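Local coordinates for aldose 1-epimerase (Escherichia coli, PDB 3NRE), which probably interconverts the alpha and beta anomers of aldose sugars at C1, at residues Gln73-Glu77 with Gly87-Glu91; Asn56-Gly60 with Arg171-Leu175; Thr141-Gly145 with Leu271-Ala275; Trp207-Ala211 with Ile223-Thr227; Ser8-Leu14 with Leu123-Leu128. All blocks are in the same frame, centred on the assembly; numbering follows the deposited sequence. Where two conformers were deposited one is given.

Contact 1 of 5, residues Gln73-Glu77 with Gly87-Glu91; sequences QPNVE and GWLGE
L89, N75 and V76 bury the most surface here. The L89 CD1 methyl meets both of the others, 3.6 Å from N75 ND2 and 4.1 Å from V76 CG1. The L89 CG atom lies beside its own backbone N (chi1 -56°), which turns CD1 toward N75 and V76 and leaves CD2 over the centre of one face of the W88 ring. N75 and L89 cross at about a right angle, with CD1 against the side of the amide.

V76 adds a second apolar patch. Its CG1 methyl meets the six-membered part of the W88 indole, 3.9 Å from W88 CZ2, on an oblique line. N75 ND2 approaches the indole at its edge, 3.9 Å from W88 NE1, with the amide and ring planes 65° apart. These two nitrogens do not bond to each other. W88 NE1 donates to G85 O, and N75 OD1 accepts from L83 N, so the linking loop fixes both groups.

The segment 87-89 is a short 3-10 turn, closed by the bond from G90 N to G87 O. F49 stacks on the W88 ring and H84 meets it edge to face. Both segments lie in the long loop between strands 68-71 and 93-97. The result is a small mixed cluster at the neck of that loop, apolar at V76, L89 and the buried W88 and polar at N75.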
# COMPACT_ATOMS: atom_id res chain seq x y z
N GLN A 73 -6.89 5.42 -18.39
CA GLN A 73 -8.24 4.85 -18.51
C GLN A 73 -8.52 4.05 -17.27
O GLN A 73 -7.59 3.44 -16.73
CB GLN A 73 -8.35 3.89 -19.71
CG GLN A 73 -8.19 4.60 -21.02
CD GLN A 73 -8.35 3.65 -22.20
OE1 GLN A 73 -7.51 2.77 -22.44
NE2 GLN A 73 -9.43 3.83 -22.94
N PRO A 74 -9.79 3.98 -16.85
CA PRO A 74 -10.10 3.21 -15.65
C PRO A 74 -9.66 1.76 -15.77
O PRO A 74 -9.71 1.18 -16.88
CB PRO A 74 -11.63 3.31 -15.53
CG PRO A 74 -12.10 3.75 -16.80
CD PRO A 74 -11.00 4.51 -17.49
N ASN A 75 -9.13 1.23 -14.67
CA ASN A 75 -8.58 -0.13 -14.63
C ASN A 75 -9.41 -1.11 -13.80
O ASN A 75 -9.20 -2.33 -13.89
CB ASN A 75 -7.08 -0.15 -14.23
CG ASN A 75 -6.80 0.47 -12.87
OD1 ASN A 75 -7.64 1.16 -12.31
ND2 ASN A 75 -5.60 0.20 -12.34
N VAL A 76 -10.33 -0.60 -13.00
CA VAL A 76 -11.27 -1.47 -12.26
C VAL A 76 -12.68 -0.98 -12.54
O VAL A 76 -12.92 0.20 -12.78
CB VAL A 76 -10.95 -1.52 -10.74
CG1 VAL A 76 -9.62 -2.15 -10.47
CG2 VAL A 76 -11.02 -0.09 -10.04
N GLU A 77 -13.63 -1.92 -12.58
CA GLU A 77 -15.00 -1.60 -12.99
C GLU A 77 -15.69 -0.65 -12.02
O GLU A 77 -16.54 0.14 -12.43
CB GLU A 77 -15.84 -2.89 -13.13
CG GLU A 77 -16.00 -3.67 -11.83
N GLY A 87 0.26 -3.24 -11.03
CA GLY A 87 0.83 -4.41 -10.38
C GLY A 87 -0.18 -5.29 -9.67
O GLY A 87 -0.20 -6.52 -9.84
N TRP A 88 -1.02 -4.64 -8.89
CA TRP A 88 -2.05 -5.35 -8.13
C TRP A 88 -3.05 -6.15 -8.97
O TRP A 88 -3.77 -6.97 -8.41
CB TRP A 88 -2.78 -4.39 -7.17
CG TRP A 88 -3.65 -3.34 -7.85
CD1 TRP A 88 -3.31 -2.52 -8.91
CD2 TRP A 88 -4.96 -2.97 -7.46
NE1 TRP A 88 -4.36 -1.67 -9.18
CE2 TRP A 88 -5.38 -1.94 -8.31
CE3 TRP A 88 -5.81 -3.38 -6.44
CZ2 TRP A 88 -6.62 -1.32 -8.18
CZ3 TRP A 88 -7.04 -2.78 -6.30
CH2 TRP A 88 -7.46 -1.77 -7.18
N LEU A 89 -3.16 -5.85 -10.28
CA LEU A 89 -4.08 -6.49 -11.17
C LEU A 89 -3.41 -7.52 -12.12
O LEU A 89 -4.09 -8.18 -12.90
CB LEU A 89 -4.79 -5.45 -12.03
CG LEU A 89 -5.54 -4.37 -11.25
CD1 LEU A 89 -6.14 -3.36 -12.25
CD2 LEU A 89 -6.59 -5.00 -10.41
N GLY A 90 -2.11 -7.56 -12.11
CA GLY A 90 -1.35 -8.39 -13.08
C GLY A 90 -0.91 -9.72 -12.51
O GLY A 90 -0.95 -9.95 -11.28
N GLU A 91 -0.53 -10.61 -13.39
CA GLU A 91 0.00 -11.89 -12.95
C GLU A 91 1.53 -11.84 -12.92
O GLU A 91 2.17 -11.49 -13.92
CB GLU A 91 -0.48 -13.02 -13.86
CG GLU A 91 -1.96 -13.32 -13.76
CD GLU A 91 -2.29 -14.63 -14.46
OE1 GLU A 91 -1.99 -15.69 -13.87
OE2 GLU A 91 -2.83 -14.58 -15.59

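Contact 2 of 5, residues Asn56-Gly60 with Arg171-Leu175; sequences NRVSG and REQWL
W174 CB sits over the centre of one face of the R57 guanidinium, 3.9 Å from R57 CZ. The indole beyond it is tilted, with its plane 53° from that of the guanidinium. R57 NH2 is 3.9 Å from W174 CE3, on an oblique line to the ring. Nearer the backbone of the same arginine, R57 CD rests against L175 CD2 at 3.8 Å. The other L175 methyl, CD1, is 3.8 Å from S59 CB and lies over one face of the R171 guanidinium, offset toward its rim. R171 NH2 comes 3.5 Å from S59 CB, and S59 OG lies at the edge of that guanidinium, in its plane.

R57 reaches this place because its chain is extended from CG to NE. N56 OD1 steadies it. It accepts from R57 N at 2.9 Å and, weakly, from R57 NH1 at 3.3 Å. N56 N bonds H84 ND1, and the backbones of the two residues are bonded too. Farther out, D79 forms a salt bridge with R57 NE, D261 bonds S59 OG, and A176 O takes R171 NE.

Carbon thus packs on the flank and face of the arginine, while its nitrogens turn to polar partners. R57 NH1 and N56 ND2 both bind one oxygen of a PEG, probably from the crystallisation liquor. This is consistent with a polar pocket able to take hydroxyl-rich ligands, such as the sugars of this family.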
# COMPACT_ATOMS: atom_id res chain seq x y z
N ASN A 56 -2.72 5.27 -5.54
CA ASN A 56 -3.96 6.03 -5.46
C ASN A 56 -4.38 6.49 -6.87
O ASN A 56 -4.18 5.76 -7.85
CB ASN A 56 -3.89 7.16 -4.36
CG ASN A 56 -5.23 7.43 -3.72
OD1 ASN A 56 -6.08 8.06 -4.33
ND2 ASN A 56 -5.46 6.89 -2.53
N ARG A 57 -5.02 7.65 -6.97
CA ARG A 57 -5.66 8.12 -8.19
C ARG A 57 -5.03 9.43 -8.65
O ARG A 57 -4.50 10.17 -7.82
CB ARG A 57 -7.11 8.44 -7.85
CG ARG A 57 -7.93 7.26 -7.29
CD ARG A 57 -9.26 7.64 -6.77
NE ARG A 57 -9.99 6.44 -6.28
CZ ARG A 57 -9.82 5.88 -5.09
NH1 ARG A 57 -8.98 6.40 -4.20
NH2 ARG A 57 -10.52 4.77 -4.80
N VAL A 58 -5.12 9.71 -9.96
CA VAL A 58 -4.71 11.01 -10.52
C VAL A 58 -6.01 11.69 -10.97
O VAL A 58 -6.67 11.21 -11.90
CB VAL A 58 -3.80 10.86 -11.69
CG1 VAL A 58 -3.40 12.28 -12.22
CG2 VAL A 58 -2.54 9.99 -11.35
N SER A 59 -6.41 12.75 -10.25
CA SER A 59 -7.74 13.34 -10.52
C SER A 59 -7.86 13.78 -11.95
O SER A 59 -6.95 14.44 -12.51
CB SER A 59 -8.12 14.41 -9.51
OG SER A 59 -7.18 15.43 -9.55
N GLY A 60 -8.96 13.36 -12.57
CA GLY A 60 -9.22 13.63 -13.98
C GLY A 60 -8.66 12.61 -14.95
O GLY A 60 -8.92 12.70 -16.15
N ARG A 171 -13.04 14.34 -0.85
CA ARG A 171 -14.06 14.96 -1.63
C ARG A 171 -14.82 13.90 -2.46
O ARG A 171 -14.75 12.70 -2.17
CB ARG A 171 -13.50 16.15 -2.45
CG ARG A 171 -12.45 15.77 -3.49
CD ARG A 171 -11.99 16.96 -4.33
NE ARG A 171 -10.86 16.65 -5.20
CZ ARG A 171 -10.84 16.86 -6.51
NH1 ARG A 171 -11.86 17.39 -7.13
NH2 ARG A 171 -9.75 16.52 -7.19
N GLU A 172 -15.55 14.34 -3.47
CA GLU A 172 -16.28 13.44 -4.33
C GLU A 172 -15.36 12.44 -5.08
O GLU A 172 -14.13 12.65 -5.24
CB GLU A 172 -17.15 14.26 -5.30
CG GLU A 172 -18.13 15.19 -4.59
CD GLU A 172 -17.58 16.62 -4.25
OE1 GLU A 172 -16.35 16.86 -4.45
OE2 GLU A 172 -18.36 17.47 -3.80
N GLN A 173 -15.96 11.32 -5.51
CA GLN A 173 -15.23 10.29 -6.30
C GLN A 173 -14.05 9.64 -5.55
O GLN A 173 -13.12 9.11 -6.16
CB GLN A 173 -14.74 10.87 -7.62
CG GLN A 173 -15.84 11.41 -8.53
CD GLN A 173 -15.26 11.82 -9.89
OE1 GLN A 173 -14.62 12.87 -10.02
NE2 GLN A 173 -15.51 11.03 -10.89
N TRP A 174 -14.11 9.70 -4.22
CA TRP A 174 -13.06 9.12 -3.36
C TRP A 174 -11.73 9.82 -3.46
O TRP A 174 -10.72 9.28 -3.05
CB TRP A 174 -12.90 7.62 -3.57
CG TRP A 174 -14.10 6.89 -3.31
CD1 TRP A 174 -14.94 7.03 -2.23
CD2 TRP A 174 -14.67 5.92 -4.15
NE1 TRP A 174 -16.02 6.19 -2.36
CE2 TRP A 174 -15.87 5.49 -3.53
CE3 TRP A 174 -14.30 5.38 -5.38
CZ2 TRP A 174 -16.70 4.52 -4.10
CZ3 TRP A 174 -15.13 4.39 -5.96
CH2 TRP A 174 -16.31 3.99 -5.32
N LEU A 175 -11.73 11.03 -4.00
CA LEU A 175 -10.51 11.74 -4.29
C LEU A 175 -10.06 12.57 -3.08
O LEU A 175 -10.85 13.08 -2.30
CB LEU A 175 -10.71 12.74 -5.46
CG LEU A 175 -10.92 12.14 -6.87
CD1 LEU A 175 -11.33 13.16 -7.87
CD2 LEU A 175 -9.71 11.37 -7.34

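Contact 3 of 5, residues Thr141-Gly145 with Leu271-Ala275; sequences TLPFG and LIALA
The F144 ring carries the L274 CD1 methyl on one face. This is a CH-pi contact, 3.8 Å from CD1 to the ring centroid and 22° off the ring normal. The methyl is offset toward the rim and presses on F144 CG and CD1. At the ring edge lie two carbonyl oxygens, L142 O and I272 O. F144 CG lies beside its own backbone N (chi1 -77°), and the F144 and L274 side chains cross at about a right angle. Y113 meets the F144 ring edge to face. The puckered P143 ring packs on L271. Its CB is 3.7 Å from L271 CB, and L271 CD1 covers CB and CG.

The backbones pair antiparallel. F144 and I272 are a hydrogen-bonded pair, with F144 N to I272 O at 2.8 Å and I272 N to F144 O at 2.9 Å. L142 and L274 form the next such pair. L274 N to L142 O is nearly straight (175°, 3.1 Å), but L142 N to L274 O is weak at 3.4 Å. Between them P143 faces A273 as a non-hydrogen-bonded pair, a position where the proline, which has no N-H, costs no bond to strand 272-274. T141 CG2 lies 4.1 Å from A273 CB, and W65 touches T141, P143 and A273 on that side.

Strand 272-274 is thereby stitched to the start of strand 142-153. Its bonding weakens toward T141. The hydrogen bonds across the contact are all backbone. The side chains add apolar and CH-pi contacts, with F144 and L274 meeting on the face they share with L142 and I272.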
# COMPACT_ATOMS: atom_id res chain seq x y z
N THR A 141 10.93 9.69 -20.05
CA THR A 141 10.96 9.88 -18.60
C THR A 141 9.55 10.14 -18.04
O THR A 141 8.85 10.97 -18.60
CB THR A 141 11.81 11.10 -18.28
OG1 THR A 141 13.12 10.88 -18.78
CG2 THR A 141 11.86 11.38 -16.76
N LEU A 142 9.16 9.42 -16.96
CA LEU A 142 7.86 9.61 -16.26
C LEU A 142 8.07 9.60 -14.76
O LEU A 142 9.13 9.14 -14.30
CB LEU A 142 6.87 8.53 -16.65
CG LEU A 142 6.27 8.61 -18.07
CD1 LEU A 142 5.47 7.36 -18.42
CD2 LEU A 142 5.38 9.84 -18.22
N PRO A 143 7.13 10.15 -13.99
CA PRO A 143 7.28 10.19 -12.54
C PRO A 143 6.66 8.96 -11.86
O PRO A 143 5.51 8.60 -12.14
CB PRO A 143 6.56 11.51 -12.17
CG PRO A 143 5.42 11.56 -13.10
CD PRO A 143 6.02 11.02 -14.43
N PHE A 144 7.47 8.32 -11.01
CA PHE A 144 7.16 7.05 -10.40
C PHE A 144 7.02 7.13 -8.90
O PHE A 144 7.63 7.95 -8.20
CB PHE A 144 8.23 6.00 -10.73
CG PHE A 144 8.15 5.41 -12.15
CD1 PHE A 144 8.59 6.13 -13.23
CD2 PHE A 144 7.76 4.09 -12.37
CE1 PHE A 144 8.53 5.60 -14.50
CE2 PHE A 144 7.72 3.55 -13.68
CZ PHE A 144 8.14 4.29 -14.71
N GLY A 145 6.24 6.20 -8.40
CA GLY A 145 6.17 5.99 -6.96
C GLY A 145 5.86 4.52 -6.66
O GLY A 145 5.50 3.77 -7.54
N LEU A 271 6.98 12.31 -6.19
CA LEU A 271 7.24 11.33 -7.26
C LEU A 271 8.69 11.46 -7.71
O LEU A 271 9.31 12.54 -7.60
CB LEU A 271 6.30 11.49 -8.49
CG LEU A 271 4.85 11.11 -8.32
CD1 LEU A 271 3.98 11.75 -9.48
CD2 LEU A 271 4.63 9.62 -8.23
N ILE A 272 9.22 10.35 -8.22
CA ILE A 272 10.63 10.23 -8.65
C ILE A 272 10.72 10.08 -10.15
O ILE A 272 10.17 9.15 -10.72
CB ILE A 272 11.36 9.05 -7.96
CG1 ILE A 272 11.41 9.27 -6.45
CG2 ILE A 272 12.79 8.93 -8.49
CD1 ILE A 272 11.76 8.02 -5.67
N ALA A 273 11.37 11.04 -10.79
CA ALA A 273 11.51 11.03 -12.27
C ALA A 273 12.51 9.97 -12.68
O ALA A 273 13.68 10.03 -12.28
CB ALA A 273 11.98 12.41 -12.78
N LEU A 274 12.07 9.02 -13.49
CA LEU A 274 12.91 7.92 -13.93
C LEU A 274 13.06 8.00 -15.43
O LEU A 274 12.06 7.91 -16.14
CB LEU A 274 12.28 6.55 -13.58
CG LEU A 274 12.21 6.14 -12.11
CD1 LEU A 274 11.65 4.65 -11.95
CD2 LEU A 274 13.57 6.35 -11.40
N ALA A 275 14.29 8.19 -15.91
CA ALA A 275 14.55 8.14 -17.35
C ALA A 275 14.42 6.69 -17.78
O ALA A 275 14.49 5.77 -16.94
CB ALA A 275 15.95 8.72 -17.70

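Contact 4 of 5, residues Trp207-Ala211 with Ile223-Thr227; sequences WNGQA and IMETT
The beta hairpin of strands 210-215 and 220-227 joins A211 to selenomethionine M224 as an antiparallel hydrogen-bonded pair, near the hairpin's open end. A211 N donates to M224 O at 2.9 Å, and M224 N returns a bond to A211 O at 2.9 Å. Q210 and E225 form the adjoining non-hydrogen-bonded pair, and Q210 CA also offers a CA-H...O contact to M224 O.

One residue earlier the pairing changes. G209 O takes T226 OG1 at 2.8 Å, in the carbonyl plane and on a lone pair. It also takes T226 N, weakly, and water 1, weakly. The T226 hydroxyl sits between its own backbone N and carbonyl carbon (chi1 51°), which brings it to this oxygen, and it accepts from A230 N as well. Water 1 donates to T226 O at 2.8 Å.

The turn before the strand is folded on itself. N208 OD1 accepts from Q210 N, an Asx turn. W207 NE1 donates to Q210 O at 2.8 Å, and G209 CA lies over the centre of one indole face. The indole's edge meets M224 SE, 4.1 Å from W207 CH2, in a Met-aromatic contact. M224 CG is anti to the backbone N (chi1 169°) and the chain runs on extended, which carries SE out to that edge. A211 CB lies 4.1 Å from M224 CB.

Strand 279-290 pairs with the other side of strand 220-227, through R287, S285 and E283. On the side of M224 and W207, L253 and P255 of strand 250-256 pack on M224, P255 also touches W207 and T226, and Y233 of strand 232-237 meets W207 edge to face.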
# COMPACT_ATOMS: atom_id res chain seq x y z
N TRP A 207 4.52 12.66 7.39
CA TRP A 207 4.85 11.43 8.04
C TRP A 207 6.34 11.20 7.97
O TRP A 207 7.01 11.71 7.05
CB TRP A 207 4.14 10.29 7.34
CG TRP A 207 4.22 8.97 8.01
CD1 TRP A 207 4.14 8.73 9.33
CD2 TRP A 207 4.21 7.70 7.35
NE1 TRP A 207 4.16 7.37 9.55
CE2 TRP A 207 4.23 6.72 8.35
CE3 TRP A 207 4.26 7.29 6.01
CZ2 TRP A 207 4.25 5.36 8.06
CZ3 TRP A 207 4.28 5.97 5.71
CH2 TRP A 207 4.31 5.01 6.74
N ASN A 208 6.85 10.44 8.94
CA ASN A 208 8.26 10.05 9.02
C ASN A 208 8.52 8.60 8.60
O ASN A 208 9.58 8.06 8.86
CB ASN A 208 8.82 10.29 10.43
CG ASN A 208 8.14 9.43 11.51
OD1 ASN A 208 7.13 8.74 11.27
ND2 ASN A 208 8.71 9.47 12.71
N GLY A 209 7.55 7.98 7.93
CA GLY A 209 7.66 6.64 7.47
C GLY A 209 7.59 5.55 8.53
O GLY A 209 7.93 4.45 8.21
N GLN A 210 7.23 5.89 9.78
CA GLN A 210 7.18 4.92 10.85
C GLN A 210 5.80 4.91 11.50
O GLN A 210 5.20 5.98 11.77
CB GLN A 210 8.25 5.22 11.92
CG GLN A 210 9.66 5.31 11.33
CD GLN A 210 10.74 5.45 12.41
OE1 GLN A 210 10.64 4.88 13.49
NE2 GLN A 210 11.78 6.21 12.11
N ALA A 211 5.30 3.71 11.77
CA ALA A 211 4.00 3.59 12.40
C ALA A 211 4.01 2.47 13.42
O ALA A 211 4.82 1.56 13.39
CB ALA A 211 2.91 3.35 11.35
N ILE A 223 5.33 -2.94 14.30
CA ILE A 223 6.14 -1.75 14.05
C ILE A 223 6.40 -1.73 12.57
O ILE A 223 7.05 -2.61 12.02
CB ILE A 223 7.51 -1.77 14.74
CG1 ILE A 223 7.37 -1.75 16.25
CG2 ILE A 223 8.41 -0.62 14.23
CD1 ILE A 223 6.64 -0.59 16.76
N MSE A 224 5.88 -0.69 11.95
CA MSE A 224 6.05 -0.46 10.50
C MSE A 224 7.14 0.59 10.29
O MSE A 224 7.10 1.68 10.89
CB MSE A 224 4.74 0.03 9.84
CG MSE A 224 4.92 0.55 8.37
SE MSE A 224 3.35 1.11 7.28
CE MSE A 224 2.16 -0.35 7.51
N GLU A 225 8.11 0.26 9.42
CA GLU A 225 9.21 1.16 9.04
C GLU A 225 9.39 1.12 7.53
O GLU A 225 9.27 0.07 6.90
CB GLU A 225 10.54 0.78 9.70
CG GLU A 225 10.52 0.98 11.19
CD GLU A 225 11.88 0.72 11.85
OE1 GLU A 225 12.95 0.95 11.24
OE2 GLU A 225 11.85 0.30 13.02
N THR A 226 9.60 2.27 6.93
CA THR A 226 9.84 2.35 5.48
C THR A 226 11.22 2.97 5.20
O THR A 226 11.73 3.86 5.96
CB THR A 226 8.77 3.19 4.77
OG1 THR A 226 8.65 4.45 5.47
CG2 THR A 226 7.41 2.43 4.69
N THR A 227 11.84 2.50 4.11
CA THR A 227 13.16 3.03 3.69
C THR A 227 13.21 3.17 2.18
O THR A 227 13.01 2.18 1.47
CB THR A 227 14.34 2.08 4.06
OG1 THR A 227 14.24 1.71 5.43
CG2 THR A 227 15.69 2.77 3.85
O HOH W 1 11.14 4.85 8.55

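Contact 5 of 5, residues Ser8-Leu14 with Leu123-Leu128; sequences SHGSLKL and LTADTL
L12 projects from a tight two-residue beta hairpin, with a type II' turn from H9 to L12, into the hollow of the T124-D126 loop. That loop links strands 114-123 and 127-136. L12 CD1 is the bump. It lies 3.4 Å from T124 O and is also close to A125 O and T127 N, so the backbone curls round one methyl.

The return fit comes from L123. Its CD1 methyl drops into a dip of the hairpin, 3.7 Å from S8 CA and near L12 O and L14 CB. Its CD2 methyl lies 4.0 Å from L12 CD1. Farther along, L14 and L128 cross at about a right angle and mesh their branches, with L14 CD2 3.7 Å from L128 CD1.

H9 closes the outer end. Its CG is anti to the backbone N (chi1 -161°), which lays the imidazole over the T124 backbone. T124 CA makes a CH-pi contact with one face, 4.2 Å from the ring centroid. The four-stranded sheet's hairpin thus packs on this loop of the nine-stranded sheet. At the rim, water 2 bridges the segments, accepting from S11 N at 3.1 Å and donating to A125 O at 2.6 Å.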
# COMPACT_ATOMS: atom_id res chain seq x y z
N SER A 8 8.39 -19.30 5.86
CA SER A 8 8.26 -19.33 7.28
C SER A 8 9.62 -19.19 7.97
O SER A 8 10.65 -19.51 7.39
CB SER A 8 7.56 -20.61 7.74
OG SER A 8 8.26 -21.79 7.38
N HIS A 9 9.57 -18.66 9.18
CA HIS A 9 10.74 -18.63 10.06
C HIS A 9 10.22 -18.59 11.47
O HIS A 9 9.50 -17.67 11.84
CB HIS A 9 11.56 -17.38 9.79
CG HIS A 9 12.97 -17.44 10.27
ND1 HIS A 9 14.05 -17.40 9.42
CD2 HIS A 9 13.48 -17.48 11.53
CE1 HIS A 9 15.17 -17.46 10.12
NE2 HIS A 9 14.86 -17.51 11.41
N GLY A 10 10.65 -19.56 12.28
CA GLY A 10 10.18 -19.63 13.65
C GLY A 10 8.67 -19.81 13.64
O GLY A 10 8.16 -20.69 12.97
N SER A 11 7.96 -18.93 14.33
CA SER A 11 6.50 -19.01 14.45
C SER A 11 5.82 -18.14 13.39
O SER A 11 4.58 -18.10 13.32
CB SER A 11 6.06 -18.59 15.87
OG SER A 11 6.27 -17.20 16.12
N LEU A 12 6.61 -17.44 12.59
CA LEU A 12 6.03 -16.54 11.53
C LEU A 12 5.85 -17.26 10.22
O LEU A 12 6.72 -18.01 9.80
CB LEU A 12 6.93 -15.35 11.22
CG LEU A 12 7.07 -14.26 12.26
CD1 LEU A 12 7.90 -13.11 11.63
CD2 LEU A 12 5.73 -13.76 12.76
N LYS A 13 4.73 -17.01 9.58
CA LYS A 13 4.40 -17.65 8.30
C LYS A 13 3.78 -16.60 7.41
O LYS A 13 2.96 -15.80 7.86
CB LYS A 13 3.40 -18.77 8.51
CG LYS A 13 3.15 -19.57 7.19
CD LYS A 13 2.33 -20.85 7.40
CE LYS A 13 0.86 -20.55 7.56
NZ LYS A 13 -0.05 -21.80 7.34
N LEU A 14 4.17 -16.63 6.14
CA LEU A 14 3.66 -15.72 5.14
C LEU A 14 3.22 -16.50 3.90
O LEU A 14 3.94 -17.34 3.40
CB LEU A 14 4.78 -14.74 4.72
CG LEU A 14 4.46 -13.59 3.77
CD1 LEU A 14 3.75 -12.49 4.53
CD2 LEU A 14 5.71 -13.04 3.01
N LEU A 123 11.60 -13.07 5.59
CA LEU A 123 11.14 -13.29 6.97
C LEU A 123 12.33 -13.57 7.84
O LEU A 123 13.20 -14.35 7.46
CB LEU A 123 10.23 -14.51 7.08
CG LEU A 123 8.76 -14.36 6.81
CD1 LEU A 123 8.06 -15.67 7.15
CD2 LEU A 123 8.16 -13.19 7.62
N THR A 124 12.37 -12.92 9.00
CA THR A 124 13.23 -13.37 10.09
C THR A 124 12.30 -13.82 11.21
O THR A 124 11.11 -14.00 10.97
CB THR A 124 14.15 -12.26 10.58
OG1 THR A 124 13.35 -11.22 11.17
CG2 THR A 124 15.02 -11.73 9.44
N ALA A 125 12.80 -14.05 12.42
CA ALA A 125 11.92 -14.58 13.46
C ALA A 125 10.85 -13.57 13.93
O ALA A 125 9.82 -13.98 14.51
CB ALA A 125 12.73 -15.12 14.65
N ASP A 126 11.07 -12.27 13.72
CA ASP A 126 10.08 -11.28 14.12
C ASP A 126 9.73 -10.21 13.08
O ASP A 126 8.90 -9.36 13.37
CB ASP A 126 10.52 -10.59 15.42
CG ASP A 126 11.82 -9.78 15.25
OD1 ASP A 126 12.41 -9.82 14.14
OD2 ASP A 126 12.22 -9.08 16.20
N THR A 127 10.35 -10.23 11.90
CA THR A 127 10.18 -9.18 10.93
C THR A 127 9.96 -9.70 9.50
O THR A 127 10.68 -10.58 9.03
CB THR A 127 11.42 -8.21 10.89
OG1 THR A 127 11.86 -7.87 12.21
CG2 THR A 127 11.09 -6.95 10.12
N LEU A 128 9.02 -9.09 8.82
CA LEU A 128 8.78 -9.26 7.40
C LEU A 128 9.30 -8.00 6.70
O LEU A 128 8.94 -6.88 7.09
CB LEU A 128 7.27 -9.32 7.12
CG LEU A 128 6.87 -9.19 5.65
CD1 LEU A 128 7.47 -10.32 4.81
CD2 LEU A 128 5.34 -9.12 5.49
O HOH W 2 9.14 -16.34 15.44

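Contacts 1 and 2 lie close to bound PEG, which may mark a pocket. Their centres are about 16 Å apart, their nearest atoms about 7 Å, and contact 1 is nested in the loop closed by contact 2. H84 touches both, through W88 and N56. PEG lies about 5 Å from the W88 side chain and about 3 Å from that of R57. It also lies about 3 Å from K13 of contact 5, so PEG alone does not single out a sugar site. Contact 3 comes within about 7 Å of contact 2 by nearest atoms. Contacts 4 and 5 both reach the nine-stranded sheet. Contact 5 lies across the chain's centre from contact 2, with centres about 37 Å apart.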